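Local coordinates for protein BauA (Acinetobacter baumannii, PDB 6HCP) that probably takes up ferric preacinetobactin across the outer membrane of the bacterium, as a siderophore receptor of the TonB-dependent family, at residues A[256-260]-A[320-325]; A[276-280]-A[402-406]. All blocks are in the same frame, centred on the assembly; numbering follows the deposited sequence.

Contact 1 (A[256-260]-A[320-325]). With EDO (1,2-ethanediol), chain J.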
loop_
_atom_site.group_PDB
_atom_site.type_symbol
_atom_site.label_atom_id
_atom_site.label_comp_id
_atom_site.label_asym_id
_atom_site.label_seq_id
_atom_site.Cartn_x
_atom_site.Cartn_y
_atom_site.Cartn_z
ATOM N N ARG A 256 0.140 26.559 0.154
ATOM C CA ARG A 256 -0.166 27.833 -0.527
ATOM C C ARG A 256 -0.242 27.625 -2.041
ATOM O O ARG A 256 -0.901 28.394 -2.763
ATOM C CB ARG A 256 0.891 28.882 -0.163
ATOM C CG ARG A 256 0.698 30.243 -0.825
ATOM C CD ARG A 256 -0.601 30.884 -0.360
ATOM N NE ARG A 256 -0.754 32.273 -0.775
ATOM C CZ ARG A 256 -1.669 33.119 -0.285
ATOM N NH1 ARG A 256 -2.483 32.761 0.705
ATOM N NH2 ARG A 256 -1.668 34.373 -0.700
ATOM N N GLY A 257 0.502 26.633 -2.547
ATOM C CA GLY A 257 0.622 26.386 -3.984
ATOM C C GLY A 257 1.704 27.214 -4.658
ATOM O O GLY A 257 2.382 28.044 -4.041
ATOM N N VAL A 258 1.903 26.933 -5.943
ATOM C CA VAL A 258 3.024 27.447 -6.687
ATOM C C VAL A 258 2.534 27.953 -8.049
ATOM O O VAL A 258 1.560 27.453 -8.623
ATOM C CB VAL A 258 4.132 26.387 -6.826
ATOM C CG1 VAL A 258 4.621 25.936 -5.455
ATOM C CG2 VAL A 258 3.676 25.196 -7.655
ATOM N N ASN A 259 3.329 28.848 -8.610
ATOM C CA ASN A 259 3.094 29.463 -9.923
ATOM C C ASN A 259 4.042 28.867 -10.963
ATOM O O ASN A 259 5.170 28.500 -10.661
ATOM C CB ASN A 259 3.222 30.986 -9.833
ATOM C CG ASN A 259 2.092 31.603 -9.032
ATOM O OD1 ASN A 259 1.044 30.982 -8.865
ATOM N ND2 ASN A 259 2.352 32.728 -8.380
ATOM N N VAL A 260 3.569 28.847 -12.214
ATOM C CA VAL A 260 4.307 28.366 -13.341
ATOM C C VAL A 260 4.200 29.413 -14.460
ATOM O O VAL A 260 3.257 30.212 -14.496
ATOM C CB VAL A 260 3.811 26.984 -13.804
ATOM C CG1 VAL A 260 4.223 25.900 -12.827
ATOM C CG2 VAL A 260 2.298 26.937 -14.017
ATOM N N ALA A 320 4.596 31.441 2.851
ATOM C CA ALA A 320 4.880 31.895 1.512
ATOM C C ALA A 320 3.689 32.728 1.009
ATOM O O ALA A 320 2.531 32.330 1.191
ATOM C CB ALA A 320 5.150 30.725 0.617
ATOM N N SER A 321 3.972 33.768 0.226
ATOM C CA SER A 321 2.869 34.399 -0.541
ATOM C C SER A 321 2.711 33.690 -1.887
ATOM O O SER A 321 1.602 33.351 -2.280
ATOM C CB SER A 321 3.021 35.892 -0.679
ATOM O OG SER A 321 4.293 36.230 -1.131
ATOM N N ALA A 322 3.833 33.282 -2.475
ATOM C CA ALA A 322 3.829 32.384 -3.633
ATOM C C ALA A 322 5.212 31.743 -3.827
ATOM O O ALA A 322 6.236 32.426 -3.765
ATOM C CB ALA A 322 3.434 33.148 -4.872
ATOM N N GLY A 323 5.190 30.482 -4.256
ATOM C CA GLY A 323 6.319 29.849 -4.843
ATOM C C GLY A 323 6.197 29.866 -6.353
ATOM O O GLY A 323 5.098 29.867 -6.865
ATOM N N THR A 324 7.316 30.101 -7.032
ATOM C CA THR A 324 7.368 30.090 -8.473
ATOM C C THR A 324 8.355 29.028 -8.951
ATOM O O THR A 324 9.545 29.079 -8.572
ATOM C CB THR A 324 7.776 31.467 -9.025
ATOM O OG1 THR A 324 6.889 32.438 -8.465
ATOM C CG2 THR A 324 7.738 31.528 -10.537
ATOM N N ILE A 325 7.896 28.150 -9.852
ATOM C CA ILE A 325 8.788 27.167 -10.460
ATOM C C ILE A 325 9.559 27.844 -11.599
ATOM O O ILE A 325 8.972 28.263 -12.612
ATOM C CB ILE A 325 8.021 25.929 -10.953
ATOM C CG1 ILE A 325 7.311 25.214 -9.804
ATOM C CG2 ILE A 325 8.944 24.983 -11.733
ATOM C CD1 ILE A 325 6.430 24.067 -10.243
HETATM C C1 EDO J . -6.378 35.327 1.969
HETATM O O1 EDO J . -6.422 36.335 0.957
HETATM C C2 EDO J . -5.286 34.342 1.590
HETATM O O2 EDO J . -4.287 34.239 2.614
HETATM O O HOH W 1 4.924 33.909 -9.463
#

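Contact 2 (A[276-280]-A[402-406])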
loop_
_atom_site.group_PDB
_atom_site.type_symbol
_atom_site.label_atom_id
_atom_site.label_comp_id
_atom_site.label_asym_id
_atom_site.label_seq_id
_atom_site.Cartn_x
_atom_site.Cartn_y
_atom_site.Cartn_z
ATOM N N LEU A 276 5.091 21.784 -0.652
ATOM C CA LEU A 276 5.856 22.713 -1.504
ATOM C C LEU A 276 5.817 24.153 -0.973
ATOM O O LEU A 276 6.195 25.095 -1.668
ATOM C CB LEU A 276 5.303 22.638 -2.924
ATOM C CG LEU A 276 5.598 21.339 -3.667
ATOM C CD1 LEU A 276 5.054 21.399 -5.075
ATOM C CD2 LEU A 276 7.104 21.048 -3.693
ATOM N N SER A 277 5.384 24.307 0.273
ATOM C CA SER A 277 5.396 25.580 0.966
ATOM C C SER A 277 6.247 25.428 2.222
ATOM O O SER A 277 6.483 24.305 2.668
ATOM C CB SER A 277 3.953 26.013 1.303
ATOM O OG SER A 277 3.136 26.084 0.132
ATOM N N PRO A 278 6.646 26.532 2.885
ATOM C CA PRO A 278 7.513 26.440 4.060
ATOM C C PRO A 278 6.968 25.507 5.148
ATOM O O PRO A 278 5.816 25.615 5.551
ATOM C CB PRO A 278 7.604 27.892 4.560
ATOM C CG PRO A 278 7.357 28.740 3.330
ATOM C CD PRO A 278 6.446 27.920 2.443
ATOM N N ASP A 279 7.846 24.635 5.678
ATOM C CA ASP A 279 7.488 23.728 6.751
ATOM C C ASP A 279 7.077 24.534 7.985
ATOM O O ASP A 279 6.179 24.114 8.703
ATOM C CB ASP A 279 8.586 22.686 7.058
ATOM C CG ASP A 279 10.014 23.210 7.130
ATOM O OD1 ASP A 279 10.183 24.414 7.436
ATOM O OD2 ASP A 279 10.962 22.402 6.900
ATOM N N TRP A 280 7.631 25.740 8.143
ATOM C CA TRP A 280 7.310 26.585 9.302
ATOM C C TRP A 280 6.035 27.416 9.084
ATOM O O TRP A 280 5.568 28.061 10.019
ATOM C CB TRP A 280 8.493 27.484 9.660
ATOM C CG TRP A 280 9.051 28.298 8.537
ATOM C CD1 TRP A 280 10.247 28.098 7.904
ATOM C CD2 TRP A 280 8.495 29.501 7.967
ATOM N NE1 TRP A 280 10.450 29.070 6.964
ATOM C CE2 TRP A 280 9.408 29.959 6.999
ATOM C CE3 TRP A 280 7.346 30.263 8.219
ATOM C CZ2 TRP A 280 9.185 31.106 6.244
ATOM C CZ3 TRP A 280 7.118 31.385 7.463
ATOM C CH2 TRP A 280 8.032 31.815 6.503
ATOM N N TRP A 402 14.029 25.865 4.354
ATOM C CA TRP A 402 13.037 26.941 4.272
ATOM C C TRP A 402 13.491 28.165 5.076
ATOM O O TRP A 402 12.819 29.199 5.061
ATOM C CB TRP A 402 11.663 26.450 4.731
ATOM C CG TRP A 402 10.997 25.567 3.728
ATOM C CD1 TRP A 402 10.776 24.222 3.831
ATOM C CD2 TRP A 402 10.526 25.961 2.434
ATOM N NE1 TRP A 402 10.173 23.761 2.689
ATOM C CE2 TRP A 402 10.044 24.797 1.802
ATOM C CE3 TRP A 402 10.399 27.193 1.777
ATOM C CZ2 TRP A 402 9.413 24.843 0.561
ATOM C CZ3 TRP A 402 9.781 27.230 0.551
ATOM C CH2 TRP A 402 9.304 26.065 -0.052
ATOM N N GLY A 403 14.629 28.054 5.770
ATOM C CA GLY A 403 15.158 29.183 6.533
ATOM C C GLY A 403 14.386 29.403 7.830
ATOM O O GLY A 403 13.526 28.613 8.220
ATOM N N PRO A 404 14.732 30.449 8.607
ATOM C CA PRO A 404 14.062 30.691 9.878
ATOM C C PRO A 404 12.621 31.208 9.693
ATOM O O PRO A 404 12.267 31.742 8.634
ATOM C CB PRO A 404 14.964 31.731 10.555
ATOM C CG PRO A 404 15.696 32.428 9.423
ATOM C CD PRO A 404 15.709 31.484 8.240
ATOM N N LYS A 405 11.789 30.940 10.697
ATOM C CA LYS A 405 10.439 31.402 10.761
ATOM C C LYS A 405 10.419 32.865 11.189
ATOM O O LYS A 405 10.822 33.185 12.296
ATOM C CB LYS A 405 9.672 30.566 11.776
ATOM C CG LYS A 405 8.194 30.896 11.901
ATOM C CD LYS A 405 7.597 30.314 13.156
ATOM C CE LYS A 405 6.162 29.881 12.985
ATOM N NZ LYS A 405 5.748 28.942 14.054
ATOM N N PRO A 406 9.869 33.791 10.380
ATOM C CA PRO A 406 9.782 35.186 10.801
ATOM C C PRO A 406 8.777 35.324 11.946
ATOM O O PRO A 406 7.777 34.606 12.014
ATOM C CB PRO A 406 9.352 35.966 9.552
ATOM C CG PRO A 406 8.889 34.921 8.547
ATOM C CD PRO A 406 9.434 33.580 8.992
HETATM O O HOH W 2 8.309 21.723 2.742
HETATM O O HOH W 3 13.654 23.988 6.457
HETATM O O HOH W 4 5.063 26.923 12.495
#

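Contact 1 (A[256-260]-A[320-325])
Arg256 reaches over the corner where the chain turns at Ser321. From CB, with CG anti to the backbone N (chi1 179°) and the chain bent at the next bond, Arg256 CG comes 3.4 Å from Ala320 O. CD lies about equally far from Ala320 O and Ser321 O. Arg256 NE then donates to Ser321 O at 3.0 Å, reaching that oxygen from a position tilted off its carbonyl plane. At the tip, NH1 donates to O2 of a 1,2-ethanediol, probably from the crystallisation liquor, which Tyr315 also binds, and Tyr317 supplies a cation-pi partner. Beyond the corner, 258-259 pairs in parallel with 323-324, in contrast to the antiparallel neighbours that build the beta-barrel of TonB-dependent receptors; the short strand 258-259, from the connection between 238-252 and 282-297, runs beside 320-325, which also pairs antiparallel with 331-358. Two backbone bonds tie them, Asn259 N to Gly323 O (2.7 Å) and Ile325 N to Asn259 O (2.9 Å). On the face carrying Asn259 and Thr324, a water bridges Asn259 ND2 and Thr324 OG1, while Asn259 OD1 accepts from Asn689 N. Ile325 CD1 meets Val258 CG2 and Val260 CG1, each at 3.9 Å.

Contact 2 (A[276-280]-A[402-406])
The indole of Trp402 lies flat under the backbone of 277-279: Pro278 CA sits over its five-membered ring, 3.6 Å from the centroid in a CH-pi contact, with Ser277 C and Asp279 N over the same face. Pro278 CG reaches Trp402 CE3 at 3.7 Å. The Trp280 ring stands between two prolines. On one face Pro406 CD makes a CH-pi contact 3.6 Å from the centroid of the six-membered ring of Trp280, and Lys405 CA lies over the five-membered ring, somewhat farther off; Pro278 CB covers the opposite face. At the edge, Trp280 NE1 donates to Trp402 O at 3.0 Å, almost perfectly straight (179°) and in the ring plane, although the proton arrives from above the carbonyl plane. The Trp280 ring is placed there by a chi1 of 52°, which sets CG between the backbone N and the carbonyl carbon. Both segments are irregular loops, leading into strands 282-297 and 412-431 of the barrel, and Trp402 also packs on Leu332 of strand 331-358. Round the two indoles, one water accepts from Trp402 NE1 and may donate to Ser277 O; others join Trp402 N to Asp279 OD2 and Lys405 NZ to Trp280 O. Much of the contact is backbone and proline C-H groups laid on indole faces, while the one direct hydrogen bond, together with packing on both faces, would restrict the rotation of Trp280.

How the contacts relate
The centres of the two contacts lie about 13 Å apart, on the same side of the chain's centre, and all four segments belong to the beta-barrel family region. Along the chain they alternate: 256-260, 276-280, 320-325, 402-406. The first two share the connection between strands 238-252 and 282-297, so one excursion of the chain meets a different partner with each part. The contacts also touch directly, through a probable hydrogen bond of Arg256 N with Ser277 OG (3.0 Å) and packing of Ala320 CB on Pro278 CD (3.6 Å). Strand 331-358 borders both, Leu332 touching Val258, Ile325 and Trp402, so that connections between several barrel strands pack against one another.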